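Long-range contacts in conserved hypothetical protein (Corynebacterium diphtheriae NCTC 13129, PDB 2GS5), which is of unknown function but belongs to the YqgE/AlgH (UPF0301) family of conserved bacterial proteins: residues N8-N13 against D154-P159; G18-A23 against V36-E41; A53-V58 against P74-I79; P65-C70 against A120-I125; V91-Q96 against N111-V116. All coordinates share one frame; numbering follows the deposited sequence.

Contact 1. Residues N8-N13 against D154-P159; sequences NAMERN and DWFVAP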
# COMPACT_ATOMS: atom_id res chain seq x y z
N ASN A 8 0.84 -17.33 19.32
CA ASN A 8 1.44 -18.15 20.37
C ASN A 8 2.61 -19.00 19.86
O ASN A 8 3.59 -19.19 20.58
CB ASN A 8 0.39 -19.05 21.03
CG ASN A 8 -0.57 -18.27 21.94
OD1 ASN A 8 -0.36 -17.10 22.23
ND2 ASN A 8 -1.62 -18.94 22.38
N ALA A 9 2.49 -19.51 18.64
CA ALA A 9 3.57 -20.28 18.01
C ALA A 9 4.16 -19.54 16.81
O ALA A 9 5.34 -19.67 16.52
CB ALA A 9 3.05 -21.64 17.57
N MSE A 10 3.32 -18.75 16.14
CA MSE A 10 3.70 -18.00 14.96
C MSE A 10 3.98 -16.57 15.39
O MSE A 10 3.22 -16.01 16.14
CB MSE A 10 2.51 -18.01 13.99
CG MSE A 10 2.72 -17.31 12.68
SE MSE A 10 1.03 -17.32 11.71
CE MSE A 10 0.16 -15.80 12.57
N GLU A 11 5.08 -15.98 14.94
CA GLU A 11 5.42 -14.62 15.37
C GLU A 11 4.89 -13.56 14.42
O GLU A 11 4.76 -13.80 13.22
CB GLU A 11 6.92 -14.45 15.53
CG GLU A 11 7.47 -15.22 16.71
CD GLU A 11 8.56 -14.45 17.43
OE1 GLU A 11 8.58 -14.49 18.69
OE2 GLU A 11 9.39 -13.82 16.74
N ARG A 12 4.58 -12.40 14.98
CA ARG A 12 4.11 -11.26 14.20
C ARG A 12 5.23 -10.75 13.31
O ARG A 12 6.40 -10.77 13.71
CB ARG A 12 3.68 -10.12 15.13
CG ARG A 12 2.46 -10.38 15.99
CD ARG A 12 2.07 -9.12 16.73
NE ARG A 12 0.89 -9.27 17.58
CZ ARG A 12 0.87 -9.86 18.77
NH1 ARG A 12 -0.27 -9.93 19.45
NH2 ARG A 12 1.98 -10.40 19.28
N ASN A 13 4.86 -10.30 12.11
CA ASN A 13 5.78 -9.56 11.26
C ASN A 13 5.86 -8.13 11.78
O ASN A 13 4.84 -7.53 12.12
CB ASN A 13 5.31 -9.55 9.81
CG ASN A 13 5.17 -10.94 9.21
OD1 ASN A 13 4.18 -11.25 8.54
ND2 ASN A 13 6.16 -11.79 9.45
N ASP A 154 -6.18 -4.79 15.56
CA ASP A 154 -6.73 -3.97 14.46
C ASP A 154 -6.17 -4.31 13.09
O ASP A 154 -6.86 -4.14 12.07
CB ASP A 154 -6.46 -2.48 14.69
CG ASP A 154 -7.24 -1.89 15.84
OD1 ASP A 154 -8.01 -2.62 16.52
OD2 ASP A 154 -7.06 -0.67 16.07
N TRP A 155 -4.91 -4.74 13.07
CA TRP A 155 -4.18 -4.94 11.83
C TRP A 155 -3.40 -6.23 11.87
O TRP A 155 -2.94 -6.64 12.94
CB TRP A 155 -3.15 -3.83 11.63
CG TRP A 155 -3.68 -2.45 11.77
CD1 TRP A 155 -3.51 -1.62 12.83
CD2 TRP A 155 -4.45 -1.73 10.81
NE1 TRP A 155 -4.12 -0.43 12.60
CE2 TRP A 155 -4.72 -0.47 11.36
CE3 TRP A 155 -4.94 -2.03 9.53
CZ2 TRP A 155 -5.46 0.49 10.69
CZ3 TRP A 155 -5.68 -1.06 8.87
CH2 TRP A 155 -5.93 0.18 9.44
N PHE A 156 -3.24 -6.85 10.71
CA PHE A 156 -2.30 -7.94 10.52
C PHE A 156 -1.21 -7.44 9.57
O PHE A 156 -1.51 -6.94 8.48
CB PHE A 156 -3.00 -9.18 9.96
CG PHE A 156 -2.09 -10.38 9.82
CD1 PHE A 156 -1.89 -11.24 10.88
CD2 PHE A 156 -1.45 -10.64 8.62
CE1 PHE A 156 -1.06 -12.36 10.75
CE2 PHE A 156 -0.63 -11.73 8.49
CZ PHE A 156 -0.42 -12.58 9.54
N VAL A 157 0.03 -7.56 10.00
CA VAL A 157 1.18 -7.07 9.24
C VAL A 157 1.67 -8.18 8.32
O VAL A 157 1.98 -9.27 8.79
CB VAL A 157 2.29 -6.61 10.16
CG1 VAL A 157 3.48 -6.04 9.39
CG2 VAL A 157 1.76 -5.58 11.11
N ALA A 158 1.71 -7.90 7.02
CA ALA A 158 2.13 -8.89 6.02
C ALA A 158 2.98 -8.25 4.94
O ALA A 158 2.86 -7.07 4.67
CB ALA A 158 0.91 -9.53 5.37
N PRO A 159 3.87 -9.05 4.32
CA PRO A 159 4.61 -8.48 3.20
C PRO A 159 3.70 -8.11 2.02
O PRO A 159 2.80 -8.86 1.67
CB PRO A 159 5.60 -9.57 2.81
CG PRO A 159 5.18 -10.79 3.53
CD PRO A 159 4.26 -10.43 4.63
O HOH W 1 2.08 -10.43 11.28
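The side chain of V157 and the backbone carbonyl of N13 meet where the N-terminal arm, which has no regular structure in N8-N13, passes strand 155-159 of the large mixed sheet. F156 and A158 spend their backbone hydrogen bonds on strand 19-23, whereas V157 turns its carbonyl to the arm. From its root outward, V157 is wrapped round a single oxygen: CB lies 3.3 Å from N13 O, and of its two methyls CG1 comes to 3.4 Å of N13 O while CG2 stays farther from it. With CG1 placed anti to the backbone N (chi1 -178°), this methyl also packs against the CB of N13. The valine thus fills the angle between the N13 carbonyl and the start of its side chain, and it reaches on to M19 and L21 of strand 19-23 and to I150 of helix 145-151.

Further back along the arm, the selenomethionine M10 runs out extended as far as SE and then bends (chi3 82°), which carries its terminal methyl to the aromatic ring of F156. The two side chains approach from opposite directions, and M10 CE touches the rim at F156 CE1, 4.1 Å away and close to the ring plane. A water fills the gap between the backbones: it accepts from N13 N at 2.9 Å and donates to V157 O at 2.7 Å, so the two backbones are bridged by water. The same water lies 3.7 Å above the plane of the F156 ring, displaced toward its rim.

Contact 2. Residues G18-A23 against V36-E41; sequences GMVLVA and VILIIE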
# COMPACT_ATOMS: atom_id res chain seq x y z
N GLY A 18 7.19 -1.29 3.06
CA GLY A 18 7.00 -2.44 2.19
C GLY A 18 6.10 -3.52 2.77
O GLY A 18 5.73 -4.45 2.07
N MSE A 19 5.76 -3.40 4.06
CA MSE A 19 4.72 -4.22 4.67
C MSE A 19 3.38 -3.57 4.44
O MSE A 19 3.30 -2.36 4.29
CB MSE A 19 4.93 -4.34 6.18
CG MSE A 19 6.20 -5.06 6.56
SE MSE A 19 6.18 -6.98 6.14
CE MSE A 19 4.87 -7.59 7.42
N VAL A 20 2.34 -4.39 4.41
CA VAL A 20 0.96 -3.90 4.44
C VAL A 20 0.32 -4.20 5.79
O VAL A 20 0.62 -5.20 6.43
CB VAL A 20 0.08 -4.48 3.32
CG1 VAL A 20 0.46 -3.83 1.99
CG2 VAL A 20 0.20 -5.98 3.23
N LEU A 21 -0.54 -3.28 6.21
CA LEU A 21 -1.39 -3.41 7.37
C LEU A 21 -2.75 -3.82 6.85
O LEU A 21 -3.40 -3.05 6.14
CB LEU A 21 -1.50 -2.08 8.11
CG LEU A 21 -0.19 -1.47 8.59
CD1 LEU A 21 -0.38 -0.03 9.10
CD2 LEU A 21 0.43 -2.36 9.66
N VAL A 22 -3.17 -5.04 7.19
CA VAL A 22 -4.43 -5.58 6.69
C VAL A 22 -5.49 -5.36 7.75
O VAL A 22 -5.35 -5.84 8.87
CB VAL A 22 -4.31 -7.07 6.39
CG1 VAL A 22 -5.61 -7.60 5.81
CG2 VAL A 22 -3.12 -7.34 5.46
N ALA A 23 -6.55 -4.61 7.42
CA ALA A 23 -7.61 -4.30 8.38
C ALA A 23 -8.29 -5.57 8.92
O ALA A 23 -8.62 -6.49 8.16
CB ALA A 23 -8.65 -3.38 7.77
N VAL A 36 -5.98 -2.05 3.09
CA VAL A 36 -4.68 -2.71 3.02
C VAL A 36 -3.67 -1.59 2.88
O VAL A 36 -3.49 -1.05 1.78
CB VAL A 36 -4.58 -3.65 1.81
CG1 VAL A 36 -3.18 -4.27 1.72
CG2 VAL A 36 -5.66 -4.73 1.88
N ILE A 37 -3.04 -1.22 3.99
CA ILE A 37 -2.25 0.01 4.00
C ILE A 37 -0.78 -0.30 3.86
O ILE A 37 -0.18 -0.89 4.75
CB ILE A 37 -2.53 0.84 5.26
CG1 ILE A 37 -4.03 1.22 5.29
CG2 ILE A 37 -1.65 2.11 5.28
CD1 ILE A 37 -4.47 1.85 6.55
N LEU A 38 -0.21 0.08 2.72
CA LEU A 38 1.21 -0.07 2.46
C LEU A 38 1.99 0.96 3.25
O LEU A 38 1.79 2.16 3.07
CB LEU A 38 1.50 0.11 0.98
CG LEU A 38 2.96 0.06 0.53
CD1 LEU A 38 3.54 -1.32 0.74
CD2 LEU A 38 3.08 0.49 -0.93
N ILE A 39 2.89 0.50 4.12
CA ILE A 39 3.76 1.38 4.88
C ILE A 39 4.83 1.95 3.95
O ILE A 39 5.57 1.19 3.31
CB ILE A 39 4.40 0.66 6.09
CG1 ILE A 39 3.30 0.19 7.05
CG2 ILE A 39 5.42 1.56 6.80
CD1 ILE A 39 3.80 -0.72 8.15
N ILE A 40 4.87 3.28 3.85
CA ILE A 40 5.82 3.96 2.95
C ILE A 40 6.92 4.71 3.71
O ILE A 40 7.91 5.16 3.10
CB ILE A 40 5.08 4.93 1.99
CG1 ILE A 40 4.36 6.05 2.76
CG2 ILE A 40 4.09 4.15 1.12
CD1 ILE A 40 3.62 7.02 1.85
N GLU A 41 6.74 4.88 5.01
CA GLU A 41 7.74 5.52 5.86
C GLU A 41 7.48 5.10 7.30
O GLU A 41 6.35 5.15 7.77
CB GLU A 41 7.66 7.04 5.73
CG GLU A 41 8.53 7.83 6.70
CD GLU A 41 9.98 7.98 6.25
OE1 GLU A 41 10.34 7.54 5.13
OE2 GLU A 41 10.75 8.55 7.03
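V36 and V20 interlock because V36 holds CG1 anti to its own backbone N (chi1 177°), which lays that methyl 3.6 Å from V20 CB and close to V20 CG1 as well. L38 uses a similar first torsion, but its chi2 of 66° folds CD1 back over the partner strand, where it settles 3.9 Å from G18 CA and next to the carbonyl oxygen of M19. On the face that carries L21 and I37, L21 CG and I39 CG1 both lie beside their own backbone N. These two chains cross at about a right angle and touch at their ends, L21 CD2 to I39 CD1 at 4.0 Å, while L21 and I37 lie opposite each other through their CB atoms.

Strands 19-23 and 36-42 are antiparallel neighbours in the mixed sheet, joined by a connection without helix or strand. L21 and I37 form a hydrogen-bonded pair, with L21 N to I37 O and I37 N to L21 O both 2.8 Å; V20-L38 and V22-V36 are the flanking non-hydrogen-bonded pairs. Farther along, I39 N meets M19 O at 2.9 Å almost head-on to the carbonyl, with an N-H...O angle of 172°. G18 N then closes the run on I39 O at 3.0 Å, so both polar backbone atoms of I39 are bonded across the contact.

The face of V20, V22 and V36 is met by helix 173-179 through W174, which touches V22 and V36. Just beyond the pairing, I40 and E41 both face F48 of strand 47-51 in a classic beta bulge.

Contact 3. Residues A53-V58 against P74-I79; sequences ASRSDV and PQALYI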
# COMPACT_ATOMS: atom_id res chain seq x y z
N ALA A 53 -6.50 -0.36 -1.44
CA ALA A 53 -7.75 -1.08 -1.70
C ALA A 53 -8.89 -0.23 -2.24
O ALA A 53 -9.96 -0.78 -2.56
CB ALA A 53 -8.20 -1.80 -0.42
N SER A 54 -8.69 1.08 -2.36
CA SER A 54 -9.81 1.98 -2.64
C SER A 54 -9.56 2.93 -3.81
O SER A 54 -8.97 3.99 -3.65
CB SER A 54 -10.13 2.79 -1.39
OG SER A 54 -11.34 3.51 -1.56
N ARG A 55 -10.06 2.55 -4.97
CA ARG A 55 -9.94 3.35 -6.18
C ARG A 55 -10.89 4.56 -6.12
O ARG A 55 -12.02 4.44 -5.62
CB ARG A 55 -10.33 2.45 -7.34
CG ARG A 55 -9.86 2.87 -8.69
CD ARG A 55 -10.76 2.30 -9.75
NE ARG A 55 -11.52 3.41 -10.31
CZ ARG A 55 -11.68 3.66 -11.60
NH1 ARG A 55 -11.22 2.82 -12.53
NH2 ARG A 55 -12.36 4.73 -11.96
N SER A 56 -10.44 5.71 -6.61
CA SER A 56 -11.33 6.87 -6.79
C SER A 56 -11.82 6.95 -8.23
O SER A 56 -11.37 6.20 -9.10
CB SER A 56 -10.65 8.17 -6.39
OG SER A 56 -9.91 8.74 -7.46
N ASP A 57 -12.72 7.90 -8.47
CA ASP A 57 -13.24 8.14 -9.81
C ASP A 57 -12.51 9.28 -10.52
O ASP A 57 -12.94 9.72 -11.59
CB ASP A 57 -14.74 8.43 -9.73
CG ASP A 57 -15.52 7.24 -9.18
OD1 ASP A 57 -15.45 6.15 -9.79
OD2 ASP A 57 -16.19 7.40 -8.14
N VAL A 58 -11.39 9.73 -9.96
CA VAL A 58 -10.61 10.82 -10.55
C VAL A 58 -9.49 10.25 -11.42
O VAL A 58 -8.61 9.56 -10.94
CB VAL A 58 -10.00 11.73 -9.46
CG1 VAL A 58 -9.18 12.85 -10.10
CG2 VAL A 58 -11.10 12.30 -8.55
N PRO A 74 -6.21 0.51 -13.69
CA PRO A 74 -6.88 1.71 -14.17
C PRO A 74 -6.15 2.99 -13.75
O PRO A 74 -5.69 3.12 -12.60
CB PRO A 74 -8.26 1.63 -13.52
CG PRO A 74 -8.08 0.82 -12.33
CD PRO A 74 -6.91 -0.08 -12.53
N GLN A 75 -6.03 3.92 -14.69
CA GLN A 75 -5.23 5.12 -14.50
C GLN A 75 -6.05 6.18 -13.77
O GLN A 75 -6.32 7.27 -14.28
CB GLN A 75 -4.69 5.61 -15.84
CG GLN A 75 -3.84 4.55 -16.53
CD GLN A 75 -3.38 4.95 -17.91
OE1 GLN A 75 -4.16 5.47 -18.72
NE2 GLN A 75 -2.11 4.69 -18.20
N ALA A 76 -6.45 5.82 -12.56
CA ALA A 76 -7.22 6.68 -11.67
C ALA A 76 -6.43 6.83 -10.38
O ALA A 76 -5.67 5.94 -10.01
CB ALA A 76 -8.57 6.04 -11.36
N LEU A 77 -6.64 7.95 -9.71
CA LEU A 77 -6.09 8.12 -8.38
C LEU A 77 -6.77 7.13 -7.45
O LEU A 77 -8.00 6.93 -7.52
CB LEU A 77 -6.32 9.54 -7.87
CG LEU A 77 -5.55 10.66 -8.57
CD1 LEU A 77 -5.93 12.03 -7.99
CD2 LEU A 77 -4.06 10.42 -8.45
N TYR A 78 -5.97 6.51 -6.59
CA TYR A 78 -6.49 5.70 -5.50
C TYR A 78 -6.52 6.58 -4.25
O TYR A 78 -5.73 7.52 -4.14
CB TYR A 78 -5.61 4.45 -5.30
CG TYR A 78 -6.00 3.32 -6.26
CD1 TYR A 78 -5.99 3.52 -7.64
CD2 TYR A 78 -6.38 2.07 -5.79
CE1 TYR A 78 -6.36 2.52 -8.51
CE2 TYR A 78 -6.76 1.05 -6.66
CZ TYR A 78 -6.73 1.28 -8.02
OH TYR A 78 -7.11 0.27 -8.90
N ILE A 79 -7.44 6.30 -3.34
CA ILE A 79 -7.56 7.08 -2.11
C ILE A 79 -6.61 6.46 -1.10
O ILE A 79 -6.86 5.37 -0.59
CB ILE A 79 -8.99 7.07 -1.58
CG1 ILE A 79 -9.94 7.62 -2.64
CG2 ILE A 79 -9.09 7.92 -0.28
CD1 ILE A 79 -9.71 9.08 -2.95
O HOH W 2 -6.56 2.96 -2.19
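R55 lies over the ring of Y78 for the first part of its length. R55 CA stands 3.9 Å from the ring centroid and only 12° off its normal, a CH-pi contact, and R55 CG continues across the same aromatic surface to reach Y78 CE1 at 3.5 Å. The two side chains cross obliquely. A bend at chi3 (110°) then takes the arginine off the tyrosine, leaving its guanidinium plane 49° from the ring plane. One face of that flat group rests on A76, whose CB sits 3.9 Å above its centre, and NH1 comes to 3.3 Å of P74 CB, on a proline that follows a cis peptide bond. The NE of R55 turns back to S56 O in a weak bond.

S56 faces the other strand. Its OG takes the position between backbone N and carbonyl carbon, from where it donates to L77 O at 2.6 Å, coming from above the carbonyl plane. S56 N reaches the same oxygen in the plane at 2.9 Å, so two donors of one residue grip a single carbonyl. Past the serine, I79 CD1 packs on S56 CB, while the side chains of V58 and L77 cross obliquely, V58 CG1 meeting L77 CD1.

Backbone bonds close both ends, I79 N to S54 O and L77 N to V58 O, each 2.8 Å. R55 and Y78 are the non-hydrogen-bonded antiparallel pair between them, and Y78 in turn bonds to strand 129-141. After S56 the chain turns a corner at D57, and V58 N donates to S56 OG at 3.1 Å, the signature of an ST turn.

Contact 4. Residues P65-C70 against A120-I125; sequences PEWVPC and ADPEEI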
# COMPACT_ATOMS: atom_id res chain seq x y z
N PRO A 65 -1.31 14.82 -15.82
CA PRO A 65 -1.37 14.07 -17.07
C PRO A 65 -0.02 13.55 -17.56
O PRO A 65 0.03 12.53 -18.24
CB PRO A 65 -1.97 15.07 -18.06
CG PRO A 65 -1.77 16.40 -17.44
CD PRO A 65 -1.82 16.20 -15.97
N GLU A 66 1.06 14.25 -17.21
CA GLU A 66 2.40 13.87 -17.63
C GLU A 66 2.80 12.47 -17.16
O GLU A 66 3.64 11.83 -17.79
CB GLU A 66 3.45 14.89 -17.13
CG GLU A 66 3.57 15.02 -15.61
CD GLU A 66 2.69 16.10 -15.00
OE1 GLU A 66 1.59 16.39 -15.54
OE2 GLU A 66 3.10 16.66 -13.95
N TRP A 67 2.20 12.02 -16.06
CA TRP A 67 2.54 10.72 -15.48
C TRP A 67 1.73 9.56 -16.05
O TRP A 67 2.07 8.40 -15.82
CB TRP A 67 2.40 10.77 -13.95
CG TRP A 67 3.62 11.38 -13.35
CD1 TRP A 67 3.77 12.64 -12.87
CD2 TRP A 67 4.90 10.75 -13.22
NE1 TRP A 67 5.06 12.84 -12.43
CE2 TRP A 67 5.78 11.69 -12.64
CE3 TRP A 67 5.38 9.47 -13.53
CZ2 TRP A 67 7.11 11.39 -12.37
CZ3 TRP A 67 6.70 9.17 -13.25
CH2 TRP A 67 7.55 10.13 -12.68
N VAL A 68 0.69 9.85 -16.81
CA VAL A 68 -0.22 8.80 -17.29
C VAL A 68 0.47 7.62 -17.99
O VAL A 68 0.13 6.48 -17.72
CB VAL A 68 -1.36 9.38 -18.17
CG1 VAL A 68 -2.17 8.27 -18.80
CG2 VAL A 68 -2.25 10.26 -17.31
N PRO A 69 1.45 7.88 -18.89
CA PRO A 69 2.16 6.76 -19.54
C PRO A 69 2.84 5.74 -18.61
O PRO A 69 3.07 4.61 -19.01
CB PRO A 69 3.21 7.47 -20.40
CG PRO A 69 2.63 8.81 -20.66
CD PRO A 69 1.89 9.18 -19.42
N CYS A 70 3.15 6.14 -17.38
CA CYS A 70 3.80 5.26 -16.40
C CYS A 70 2.80 4.52 -15.52
O CYS A 70 3.20 3.61 -14.79
CB CYS A 70 4.71 6.06 -15.47
SG CYS A 70 6.19 6.72 -16.22
N ALA A 120 10.30 13.86 -10.82
CA ALA A 120 11.14 13.27 -11.85
C ALA A 120 10.52 13.48 -13.23
O ALA A 120 9.32 13.78 -13.36
CB ALA A 120 11.35 11.77 -11.59
N ASP A 121 11.34 13.33 -14.26
CA ASP A 121 10.87 13.29 -15.63
C ASP A 121 10.22 11.93 -15.85
O ASP A 121 10.89 10.90 -15.71
CB ASP A 121 12.07 13.47 -16.57
CG ASP A 121 11.68 13.55 -18.03
OD1 ASP A 121 10.55 13.20 -18.42
OD2 ASP A 121 12.55 13.98 -18.82
N PRO A 122 8.92 11.90 -16.19
CA PRO A 122 8.27 10.61 -16.44
C PRO A 122 8.98 9.74 -17.48
O PRO A 122 8.89 8.51 -17.41
CB PRO A 122 6.87 10.99 -16.95
CG PRO A 122 6.64 12.36 -16.44
CD PRO A 122 7.98 13.02 -16.34
N GLU A 123 9.66 10.37 -18.44
CA GLU A 123 10.43 9.63 -19.44
C GLU A 123 11.68 8.96 -18.86
O GLU A 123 12.12 7.93 -19.38
CB GLU A 123 10.78 10.54 -20.62
CG GLU A 123 9.55 10.97 -21.41
CD GLU A 123 9.88 11.70 -22.71
OE1 GLU A 123 10.19 11.02 -23.72
OE2 GLU A 123 9.83 12.95 -22.72
N GLU A 124 12.24 9.52 -17.79
CA GLU A 124 13.32 8.88 -17.03
C GLU A 124 12.80 7.62 -16.34
O GLU A 124 13.43 6.56 -16.38
CB GLU A 124 13.88 9.81 -15.92
CG GLU A 124 15.10 9.23 -15.16
CD GLU A 124 15.19 9.59 -13.66
OE1 GLU A 124 16.00 8.95 -12.96
OE2 GLU A 124 14.48 10.50 -13.16
N ILE A 125 11.65 7.77 -15.70
CA ILE A 125 11.13 6.75 -14.81
C ILE A 125 10.49 5.59 -15.57
O ILE A 125 10.60 4.44 -15.14
CB ILE A 125 10.14 7.38 -13.81
CG1 ILE A 125 10.89 8.36 -12.88
CG2 ILE A 125 9.43 6.31 -12.98
CD1 ILE A 125 12.08 7.75 -12.13
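P122 is the bump and the indole of W67 the floor it rests on. The proline ring stands over the six-membered part of the tryptophan, with P122 CG 4.0 Å from that ring's centroid and 13° off the normal, a CH-pi contact in which the two side chains cross at about a right angle. P122 also meets the backbone of the 3-10 segment 65-70: E66 O comes to 3.3 Å of P122 CG, and the CB and CG of E66 lean on the same atom. The pyrrolidine thus sits in a corner, with the indole face on one side and the E66 carbonyl at about a right angle to it.

The rim of the indole is lined too. I125 lays CG1 in the ring plane, 3.8 Å from W67 CH2, and its CB and CG2 continue the border beside CZ3. C70, one 3-10 turn after W67, brings its CB to the edge of the indole plane and directs SG at P122 O, 3.5 Å away. A120 O approaches W67 CZ2 obliquely, at 3.4 Å. W67 NE1 finds its polar partner just ahead of A120, donating to L118 O.

P122 opens the helix that D121 caps: D121 OD1 accepts from E123 N at 3.0 Å, the donor lying well above the carboxylate plane. P122 and I125 lie on the first turn of that helix, and both touch the tryptophan. Next to them, V116 of strand 113-116 touches both W67 and I125, and M132 of strand 129-141 touches W67 and C70, so the 3-10 segment and the short helix 122-125 meet beside these two strands.

Contact 5. Residues V91-Q96 against N111-V116; sequences VGVTAQ and NRLVMV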
# COMPACT_ATOMS: atom_id res chain seq x y z
N VAL A 91 3.65 5.03 -6.03
CA VAL A 91 4.30 3.78 -5.66
C VAL A 91 4.53 2.97 -6.93
O VAL A 91 3.59 2.72 -7.70
CB VAL A 91 3.46 2.97 -4.66
CG1 VAL A 91 4.22 1.71 -4.26
CG2 VAL A 91 3.16 3.79 -3.40
N GLY A 92 5.77 2.58 -7.17
CA GLY A 92 6.14 1.81 -8.34
C GLY A 92 6.66 0.43 -8.01
O GLY A 92 6.98 0.12 -6.86
N VAL A 93 6.72 -0.40 -9.05
CA VAL A 93 7.38 -1.69 -9.02
C VAL A 93 8.58 -1.57 -9.96
O VAL A 93 8.42 -1.24 -11.13
CB VAL A 93 6.43 -2.80 -9.51
CG1 VAL A 93 7.13 -4.17 -9.55
CG2 VAL A 93 5.14 -2.84 -8.64
N THR A 94 9.79 -1.77 -9.44
CA THR A 94 10.99 -1.59 -10.28
C THR A 94 11.04 -2.63 -11.40
O THR A 94 10.65 -3.78 -11.22
CB THR A 94 12.30 -1.67 -9.46
OG1 THR A 94 12.39 -2.95 -8.82
CG2 THR A 94 12.36 -0.57 -8.40
N ALA A 95 11.52 -2.18 -12.55
CA ALA A 95 11.72 -3.03 -13.71
C ALA A 95 12.96 -3.89 -13.55
O ALA A 95 13.83 -3.63 -12.72
CB ALA A 95 11.85 -2.17 -14.97
N GLN A 96 13.08 -4.90 -14.40
CA GLN A 96 14.29 -5.70 -14.42
C GLN A 96 15.49 -4.76 -14.60
O GLN A 96 15.44 -3.81 -15.38
CB GLN A 96 14.28 -6.72 -15.55
CG GLN A 96 13.10 -7.69 -15.55
CD GLN A 96 13.04 -8.61 -14.33
OE1 GLN A 96 14.06 -9.10 -13.83
NE2 GLN A 96 11.83 -8.88 -13.88
N ASN A 111 11.96 -4.99 -1.37
CA ASN A 111 11.95 -5.78 -2.59
C ASN A 111 11.89 -4.86 -3.82
O ASN A 111 12.76 -4.00 -3.95
CB ASN A 111 10.82 -6.81 -2.54
CG ASN A 111 10.93 -7.74 -1.33
OD1 ASN A 111 12.02 -8.22 -1.01
ND2 ASN A 111 9.81 -7.99 -0.66
N ARG A 112 10.89 -5.01 -4.69
CA ARG A 112 10.79 -4.18 -5.90
C ARG A 112 9.90 -2.95 -5.73
O ARG A 112 9.73 -2.17 -6.66
CB ARG A 112 10.30 -5.01 -7.09
CG ARG A 112 11.30 -6.01 -7.58
CD ARG A 112 10.89 -6.63 -8.91
NE ARG A 112 12.00 -7.39 -9.48
CZ ARG A 112 13.00 -6.85 -10.18
NH1 ARG A 112 13.04 -5.56 -10.44
NH2 ARG A 112 13.98 -7.61 -10.64
N LEU A 113 9.33 -2.77 -4.55
CA LEU A 113 8.43 -1.65 -4.33
C LEU A 113 9.23 -0.41 -4.04
O LEU A 113 10.16 -0.43 -3.23
CB LEU A 113 7.48 -1.95 -3.17
CG LEU A 113 6.60 -3.18 -3.37
CD1 LEU A 113 5.69 -3.38 -2.17
CD2 LEU A 113 5.79 -3.07 -4.65
N VAL A 114 8.87 0.69 -4.69
CA VAL A 114 9.54 1.96 -4.53
C VAL A 114 8.54 3.10 -4.45
O VAL A 114 7.44 3.01 -4.98
CB VAL A 114 10.49 2.27 -5.73
CG1 VAL A 114 11.71 1.37 -5.69
CG2 VAL A 114 9.74 2.16 -7.07
N MSE A 115 8.92 4.17 -3.76
CA MSE A 115 8.22 5.44 -3.89
C MSE A 115 8.87 6.23 -5.03
O MSE A 115 10.09 6.39 -5.06
CB MSE A 115 8.26 6.23 -2.57
CG MSE A 115 7.11 5.97 -1.59
SE MSE A 115 7.12 7.47 -0.36
CE MSE A 115 8.99 7.44 0.21
N VAL A 116 8.05 6.70 -5.98
CA VAL A 116 8.54 7.43 -7.15
C VAL A 116 8.43 8.91 -6.86
O VAL A 116 7.37 9.40 -6.48
CB VAL A 116 7.70 7.11 -8.40
CG1 VAL A 116 8.22 7.87 -9.61
CG2 VAL A 116 7.70 5.60 -8.67
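R112 wraps over T94 from backbone to guanidinium, and this pair accounts for much of the buried surface. T94 N donates to R112 O at 2.8 Å, in the carbonyl plane. The arginine side chain then runs extended from CG to NE and crosses the threonine at about a right angle, which brings NH1 to a cluster of oxygens: T94 O, T94 OG1 and A95 O each lie 3.1 Å from R112 NH1, all as weak bonds. Near its rim, one guanidinium face is met by Q96 NE2, 4.0 Å above the plane.

The first torsion of T94 (chi1 60°) turns OG1 to R112 and leaves CG2 for V114. There the packing is tight, T94 CG2 to V114 CG1 being 3.4 Å. V114 also pairs with G92 through two backbone bonds, G92 N to V114 O and V114 N to G92 O. Because G92 has no side chain, V114 CG2 can settle 3.7 Å from G92 C, with V116 CG2 close to G92 CA. On the face shared by V91 and V93, V93 and L113 lie side by side, pointing the same way, V93 CG2 against L113 CD2, and both touch helix 162-166.

N111 and R112 have the backbone angles of a type II' turn, linking strands 106-110 and 113-116. The arrangement is thus a tight beta hairpin whose strand 113-116 pairs antiparallel with strand 87-94 on one side and with 106-110 on the other.

In the fold
From the N terminus, the arm 8-13 opens the widest loop, which contact 1 closes only at strand 155-159; the other four contacts all fall within it. Contact 2 closes first, pairing 18-23 with 36-41, and its strand 19-23 lies next to 155-159, the strand of contact 1. Contact 3 then opens at 53-58, and before it closes at 74-79 the 65-70 segment of contact 4 begins, so these two cross, touching where Q75 meets V68. Contact 5 lies wholly within the loop of contact 4 and meets it at V116. Contacts 2 and 5 meet through L38 with V91 and L113. Contacts 1 and 4 lie on opposite sides of the chain's centre, about 36 Å apart between centres.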